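Local coordinates for protein putative hyaluronoglucosaminidase (Clostridium perfringens, PDB 6PWI) that probably removes N-acetylhexosamine units from glycans, as a cell-wall-anchored family 84 glycoside hydrolase whose catalytic barrel lies in this N-terminal portion, at residues E409-T414 and A440-N445; R180-G185 and V434-I439. One frame throughout, in Å; residues are numbered along the deposited sequence.

Contact 1 (E409-T414 and A440-N445)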
loop_
_atom_site.group_PDB
_atom_site.type_symbol
_atom_site.label_atom_id
_atom_site.label_comp_id
_atom_site.label_asym_id
_atom_site.label_seq_id
_atom_site.Cartn_x
_atom_site.Cartn_y
_atom_site.Cartn_z
ATOM N N GLU A 409 5.783 3.723 10.328
ATOM C CA GLU A 409 6.896 4.197 11.132
ATOM C C GLU A 409 8.119 4.501 10.269
ATOM O O GLU A 409 8.941 5.328 10.653
ATOM C CB GLU A 409 7.305 3.122 12.136
ATOM C CG GLU A 409 6.594 3.223 13.466
ATOM C CD GLU A 409 7.172 2.297 14.523
ATOM O OE1 GLU A 409 6.517 1.272 14.830
ATOM O OE2 GLU A 409 8.284 2.592 15.031
ATOM N N MET A 410 8.253 3.820 9.120
ATOM C CA MET A 410 9.466 3.911 8.316
ATOM C C MET A 410 9.377 5.045 7.294
ATOM O O MET A 410 10.269 5.187 6.462
ATOM C CB MET A 410 9.738 2.590 7.588
ATOM C CG MET A 410 10.018 1.457 8.550
ATOM S SD MET A 410 9.874 -0.176 7.805
ATOM C CE MET A 410 11.538 -0.394 7.170
ATOM N N LEU A 411 8.314 5.856 7.370
ATOM C CA LEU A 411 8.042 6.867 6.360
ATOM C C LEU A 411 8.282 8.257 6.945
ATOM O O LEU A 411 7.445 8.769 7.682
ATOM C CB LEU A 411 6.591 6.710 5.883
ATOM C CG LEU A 411 6.199 5.318 5.386
ATOM C CD1 LEU A 411 4.743 5.285 4.954
ATOM C CD2 LEU A 411 7.107 4.854 4.255
ATOM N N ASP A 412 9.409 8.879 6.579
ATOM C CA ASP A 412 9.763 10.197 7.088
ATOM C C ASP A 412 9.143 11.311 6.235
ATOM O O ASP A 412 9.501 11.498 5.071
ATOM C CB ASP A 412 11.276 10.324 7.262
ATOM C CG ASP A 412 11.730 11.642 7.860
ATOM O OD1 ASP A 412 10.882 12.567 8.027
ATOM O OD2 ASP A 412 12.940 11.740 8.134
ATOM N N PRO A 413 8.209 12.106 6.805
ATOM C CA PRO A 413 7.527 13.162 6.058
ATOM C C PRO A 413 8.381 14.344 5.601
ATOM O O PRO A 413 7.892 15.189 4.857
ATOM C CB PRO A 413 6.410 13.650 6.994
ATOM C CG PRO A 413 6.805 13.179 8.373
ATOM C CD PRO A 413 7.722 11.988 8.187
ATOM N N THR A 414 9.657 14.380 6.001
ATOM C CA THR A 414 10.509 15.521 5.692
ATOM C C THR A 414 11.486 15.206 4.558
ATOM O O THR A 414 12.294 16.063 4.196
ATOM C CB THR A 414 11.336 15.962 6.909
ATOM O OG1 THR A 414 12.225 14.889 7.236
ATOM C CG2 THR A 414 10.487 16.371 8.096
ATOM N N ALA A 440 0.201 4.927 -0.027
ATOM C CA ALA A 440 -0.593 5.749 -0.921
ATOM C C ALA A 440 -0.627 7.187 -0.410
ATOM O O ALA A 440 -0.362 8.116 -1.170
ATOM C CB ALA A 440 -1.981 5.180 -1.056
ATOM N N ASP A 441 -0.954 7.348 0.878
ATOM C CA ASP A 441 -1.076 8.649 1.510
ATOM C C ASP A 441 0.284 9.342 1.502
ATOM O O ASP A 441 0.413 10.470 1.030
ATOM C CB ASP A 441 -1.644 8.480 2.919
ATOM C CG ASP A 441 -2.006 9.769 3.640
ATOM O OD1 ASP A 441 -2.092 10.835 2.980
ATOM O OD2 ASP A 441 -2.219 9.695 4.865
ATOM N N TYR A 442 1.305 8.644 2.010
ATOM C CA TYR A 442 2.644 9.197 2.106
ATOM C C TYR A 442 3.199 9.502 0.717
ATOM O O TYR A 442 3.841 10.529 0.515
ATOM C CB TYR A 442 3.563 8.237 2.863
ATOM C CG TYR A 442 5.017 8.638 2.907
ATOM C CD1 TYR A 442 5.434 9.770 3.593
ATOM C CD2 TYR A 442 5.986 7.879 2.274
ATOM C CE1 TYR A 442 6.771 10.138 3.648
ATOM C CE2 TYR A 442 7.328 8.224 2.328
ATOM C CZ TYR A 442 7.721 9.357 3.015
ATOM O OH TYR A 442 9.040 9.701 3.060
ATOM N N GLY A 443 2.957 8.594 -0.233
ATOM C CA GLY A 443 3.503 8.725 -1.573
ATOM C C GLY A 443 2.954 9.955 -2.289
ATOM O O GLY A 443 3.689 10.612 -3.030
ATOM N N TRP A 444 1.669 10.252 -2.043
ATOM C CA TRP A 444 0.973 11.360 -2.678
ATOM C C TRP A 444 1.372 12.691 -2.034
ATOM O O TRP A 444 1.801 13.610 -2.738
ATOM C CB TRP A 444 -0.548 11.150 -2.660
ATOM C CG TRP A 444 -1.301 12.257 -3.336
ATOM C CD1 TRP A 444 -1.777 13.395 -2.754
ATOM C CD2 TRP A 444 -1.650 12.349 -4.730
ATOM N NE1 TRP A 444 -2.395 14.187 -3.684
ATOM C CE2 TRP A 444 -2.334 13.573 -4.906
ATOM C CE3 TRP A 444 -1.456 11.522 -5.847
ATOM C CZ2 TRP A 444 -2.819 13.988 -6.149
ATOM C CZ3 TRP A 444 -1.930 11.934 -7.076
ATOM C CH2 TRP A 444 -2.606 13.150 -7.223
ATOM N N ASN A 445 1.227 12.770 -0.700
ATOM C CA ASN A 445 1.454 13.989 0.061
ATOM C C ASN A 445 2.393 13.687 1.225
ATOM O O ASN A 445 1.945 13.198 2.259
ATOM C CB ASN A 445 0.138 14.558 0.606
ATOM C CG ASN A 445 0.286 15.895 1.308
ATOM O OD1 ASN A 445 1.350 16.225 1.829
ATOM N ND2 ASN A 445 -0.785 16.676 1.336
#

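Contact 2 (R180-G185 and V434-I439)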
loop_
_atom_site.group_PDB
_atom_site.type_symbol
_atom_site.label_atom_id
_atom_site.label_comp_id
_atom_site.label_asym_id
_atom_site.label_seq_id
_atom_site.Cartn_x
_atom_site.Cartn_y
_atom_site.Cartn_z
ATOM N N ARG A 180 3.593 5.543 -7.049
ATOM C CA ARG A 180 2.974 5.133 -5.801
ATOM C C ARG A 180 2.293 3.783 -6.012
ATOM O O ARG A 180 1.407 3.651 -6.857
ATOM C CB ARG A 180 1.930 6.160 -5.358
ATOM C CG ARG A 180 2.412 7.605 -5.366
ATOM C CD ARG A 180 1.284 8.618 -5.284
ATOM N NE ARG A 180 0.299 8.539 -6.365
ATOM C CZ ARG A 180 0.462 9.035 -7.594
ATOM N NH1 ARG A 180 1.587 9.650 -7.921
ATOM N NH2 ARG A 180 -0.504 8.915 -8.492
ATOM N N GLY A 181 2.718 2.771 -5.252
ATOM C CA GLY A 181 2.036 1.495 -5.324
ATOM C C GLY A 181 2.731 0.393 -4.536
ATOM O O GLY A 181 3.355 0.635 -3.504
ATOM N N PHE A 182 2.601 -0.827 -5.058
ATOM C CA PHE A 182 3.017 -2.025 -4.358
ATOM C C PHE A 182 3.591 -3.004 -5.375
ATOM O O PHE A 182 3.192 -3.011 -6.538
ATOM C CB PHE A 182 1.830 -2.625 -3.599
ATOM C CG PHE A 182 0.592 -2.884 -4.425
ATOM C CD1 PHE A 182 0.314 -4.157 -4.915
ATOM C CD2 PHE A 182 -0.309 -1.861 -4.709
ATOM C CE1 PHE A 182 -0.832 -4.397 -5.665
ATOM C CE2 PHE A 182 -1.449 -2.101 -5.468
ATOM C CZ PHE A 182 -1.709 -3.368 -5.946
ATOM N N ILE A 183 4.530 -3.825 -4.903
ATOM C CA ILE A 183 5.209 -4.826 -5.705
ATOM C C ILE A 183 5.034 -6.179 -5.026
ATOM O O ILE A 183 5.301 -6.313 -3.832
ATOM C CB ILE A 183 6.704 -4.478 -5.856
ATOM C CG1 ILE A 183 7.445 -5.544 -6.668
ATOM C CG2 ILE A 183 7.348 -4.252 -4.493
ATOM C CD1 ILE A 183 8.821 -5.128 -7.119
ATOM N N GLU A 184 4.610 -7.174 -5.807
ATOM C CA GLU A 184 4.597 -8.548 -5.336
ATOM C C GLU A 184 6.010 -9.111 -5.480
ATOM O O GLU A 184 6.334 -9.717 -6.496
ATOM C CB GLU A 184 3.559 -9.351 -6.126
ATOM C CG GLU A 184 3.309 -10.737 -5.564
ATOM C CD GLU A 184 2.230 -11.576 -6.234
ATOM O OE1 GLU A 184 1.371 -11.006 -6.960
ATOM O OE2 GLU A 184 2.250 -12.813 -6.020
ATOM N N GLY A 185 6.854 -8.901 -4.467
ATOM C CA GLY A 185 8.266 -9.228 -4.600
ATOM C C GLY A 185 8.875 -9.883 -3.359
ATOM O O GLY A 185 10.067 -9.720 -3.097
ATOM N N VAL A 434 -3.473 -2.278 4.896
ATOM C CA VAL A 434 -3.098 -1.279 5.889
ATOM C C VAL A 434 -1.888 -0.492 5.380
ATOM O O VAL A 434 -1.889 0.742 5.383
ATOM C CB VAL A 434 -2.839 -1.914 7.272
ATOM C CG1 VAL A 434 -2.306 -0.915 8.286
ATOM C CG2 VAL A 434 -4.063 -2.638 7.824
ATOM N N ALA A 435 -0.871 -1.219 4.906
ATOM C CA ALA A 435 0.338 -0.592 4.396
ATOM C C ALA A 435 0.069 0.100 3.061
ATOM O O ALA A 435 0.621 1.169 2.802
ATOM C CB ALA A 435 1.433 -1.611 4.281
ATOM N N LEU A 436 -0.786 -0.495 2.220
ATOM C CA LEU A 436 -1.096 0.126 0.941
ATOM C C LEU A 436 -1.644 1.527 1.189
ATOM O O LEU A 436 -1.213 2.480 0.545
ATOM C CB LEU A 436 -2.078 -0.736 0.140
ATOM C CG LEU A 436 -1.466 -1.546 -1.004
ATOM C CD1 LEU A 436 -0.572 -2.661 -0.475
ATOM C CD2 LEU A 436 -2.557 -2.125 -1.890
ATOM N N PHE A 437 -2.563 1.641 2.158
ATOM C CA PHE A 437 -3.123 2.928 2.535
ATOM C C PHE A 437 -2.007 3.890 2.940
ATOM O O PHE A 437 -2.011 5.041 2.510
ATOM C CB PHE A 437 -4.140 2.764 3.663
ATOM C CG PHE A 437 -5.028 3.963 3.882
ATOM C CD1 PHE A 437 -6.265 4.051 3.258
ATOM C CD2 PHE A 437 -4.632 5.001 4.715
ATOM C CE1 PHE A 437 -7.090 5.148 3.477
ATOM C CE2 PHE A 437 -5.455 6.100 4.926
ATOM C CZ PHE A 437 -6.687 6.167 4.316
ATOM N N ALA A 438 -1.050 3.402 3.748
ATOM C CA ALA A 438 0.019 4.242 4.267
ATOM C C ALA A 438 0.872 4.783 3.125
ATOM O O ALA A 438 1.052 5.997 3.012
ATOM C CB ALA A 438 0.846 3.489 5.273
ATOM N N ILE A 439 1.363 3.878 2.271
ATOM C CA ILE A 439 2.230 4.227 1.151
ATOM C C ILE A 439 1.504 5.152 0.170
ATOM O O ILE A 439 2.116 6.059 -0.386
ATOM C CB ILE A 439 2.776 2.955 0.470
ATOM C CG1 ILE A 439 3.602 2.106 1.440
ATOM C CG2 ILE A 439 3.547 3.277 -0.800
ATOM C CD1 ILE A 439 4.573 2.887 2.277
#

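Contact 1 (E409-T414 and A440-N445)
The loop carrying Leu-411 passes the C-terminal end of helix 433-444 with the CA atoms of Leu-411 and Tyr-442 7.3 Å apart, and the phenol ring of the tyrosine bridges the gap. Its CG lies anti to the backbone N (chi1 174°), which extends the ring from the helix toward the loop. Leu-411 lies over one face: its CB sits 3.7 Å from the ring centroid, almost on the normal, in a CH-pi contact. The two methyls spread along one side of the ring, CD1 against Tyr-442 CB and CD2 3.8 Å from Tyr-442 CD2.

At the far end of the ring the hydroxyl makes the polar contact. Tyr-442 OH gives its hydrogen to the backbone carbonyl Asp-412 O at 2.7 Å, arriving from above the carbonyl plane, 50° out of it. Pro-413 CA lies in the ring plane, 3.9 Å from Tyr-442 CE1. The Asp-412 side chain serves its own loop instead: Asp-412 OD1 accepts from Thr-414 N, an Asx turn, and from Thr-414 OG1 on the same face of the carboxylate.

The loop follows barrel strand 387-391 and leads into strand 418-423, so this contact ties it to the last barrel helix. Leu-411 also touches Ile-421 of that last strand and Tyr-442 touches Phe-418, while Phe-449 meets the tyrosine ring edge-to-face.

Contact 2 (R180-G185 and V434-I439)
One face of the Phe-182 ring receives a methyl of Leu-436, while Tyr-211 on the neighbouring strand brings a second ring to the phenylalanine, the two planes inclined by about 20°. The methyl is Leu-436 CD2, which stands 4.0 Å from the ring centroid and 27° off the normal, a CH-pi contact displaced toward the rim. It is consequently nearest to one side of the ring, 3.6 Å from Phe-182 CD2. The other branch takes the root of the side chain: Leu-436 CD1 lies 3.9 Å from Phe-182 CB, so both methyls lie on the same face, CD1 over the root of the ring and CD2 over its CD2-CE2 side. Phe-182 turns its ring out between its own N and carbonyl carbon (chi1 54°), which sets that face against the helix.

One helical turn on, Ile-439 replaces the ring contact with a contact to bare backbone. Its CG2, anti to the backbone N, rests 3.8 Å from Gly-181 O. The CA atoms of Gly-181 and Ile-439 are 7.0 Å apart. The pairs Gly-181 with Ile-439 and Phe-182 with Leu-436 run in opposite senses along the two chains. No hydrogen bond joins strand and helix; the contact is wholly van der Waals and buried.

This is the outer wall of a (beta/alpha)8 barrel at its seam. Gly-181 forms backbone hydrogen bonds with Ile-421 and Thr-423, joining the first strand, 179-184, to the last, 418-423. Helix 433-444 lies across that closure, with Ile-439 also touching both Ile-421 and Thr-423, and Leu-436 reaches on to Leu-199 and Phe-202 of the first barrel helix, 193-204.

Consecutive parts of helix 433-444 serve both contacts: 434-439 packs on the first barrel strand, and the helix's last turn, 440-444, on the loop leading to the last. Their centres are about 11 Å apart, and the segments alternate along the chain. Leu-411 CD1 of contact 1 lies 3.6 Å from Ile-439 CD1 of contact 2, which joins the two patches of apolar side chains. At the helix's C-terminal end, Trp-444 CE3 packs 3.5 Å from Arg-180 NE, on the arginine that precedes Gly-181. Both contacts lie away from Asp-299, the predicted proton donor, which follows the fourth barrel strand, 293-296; together they join scaffold elements around the barrel's closure.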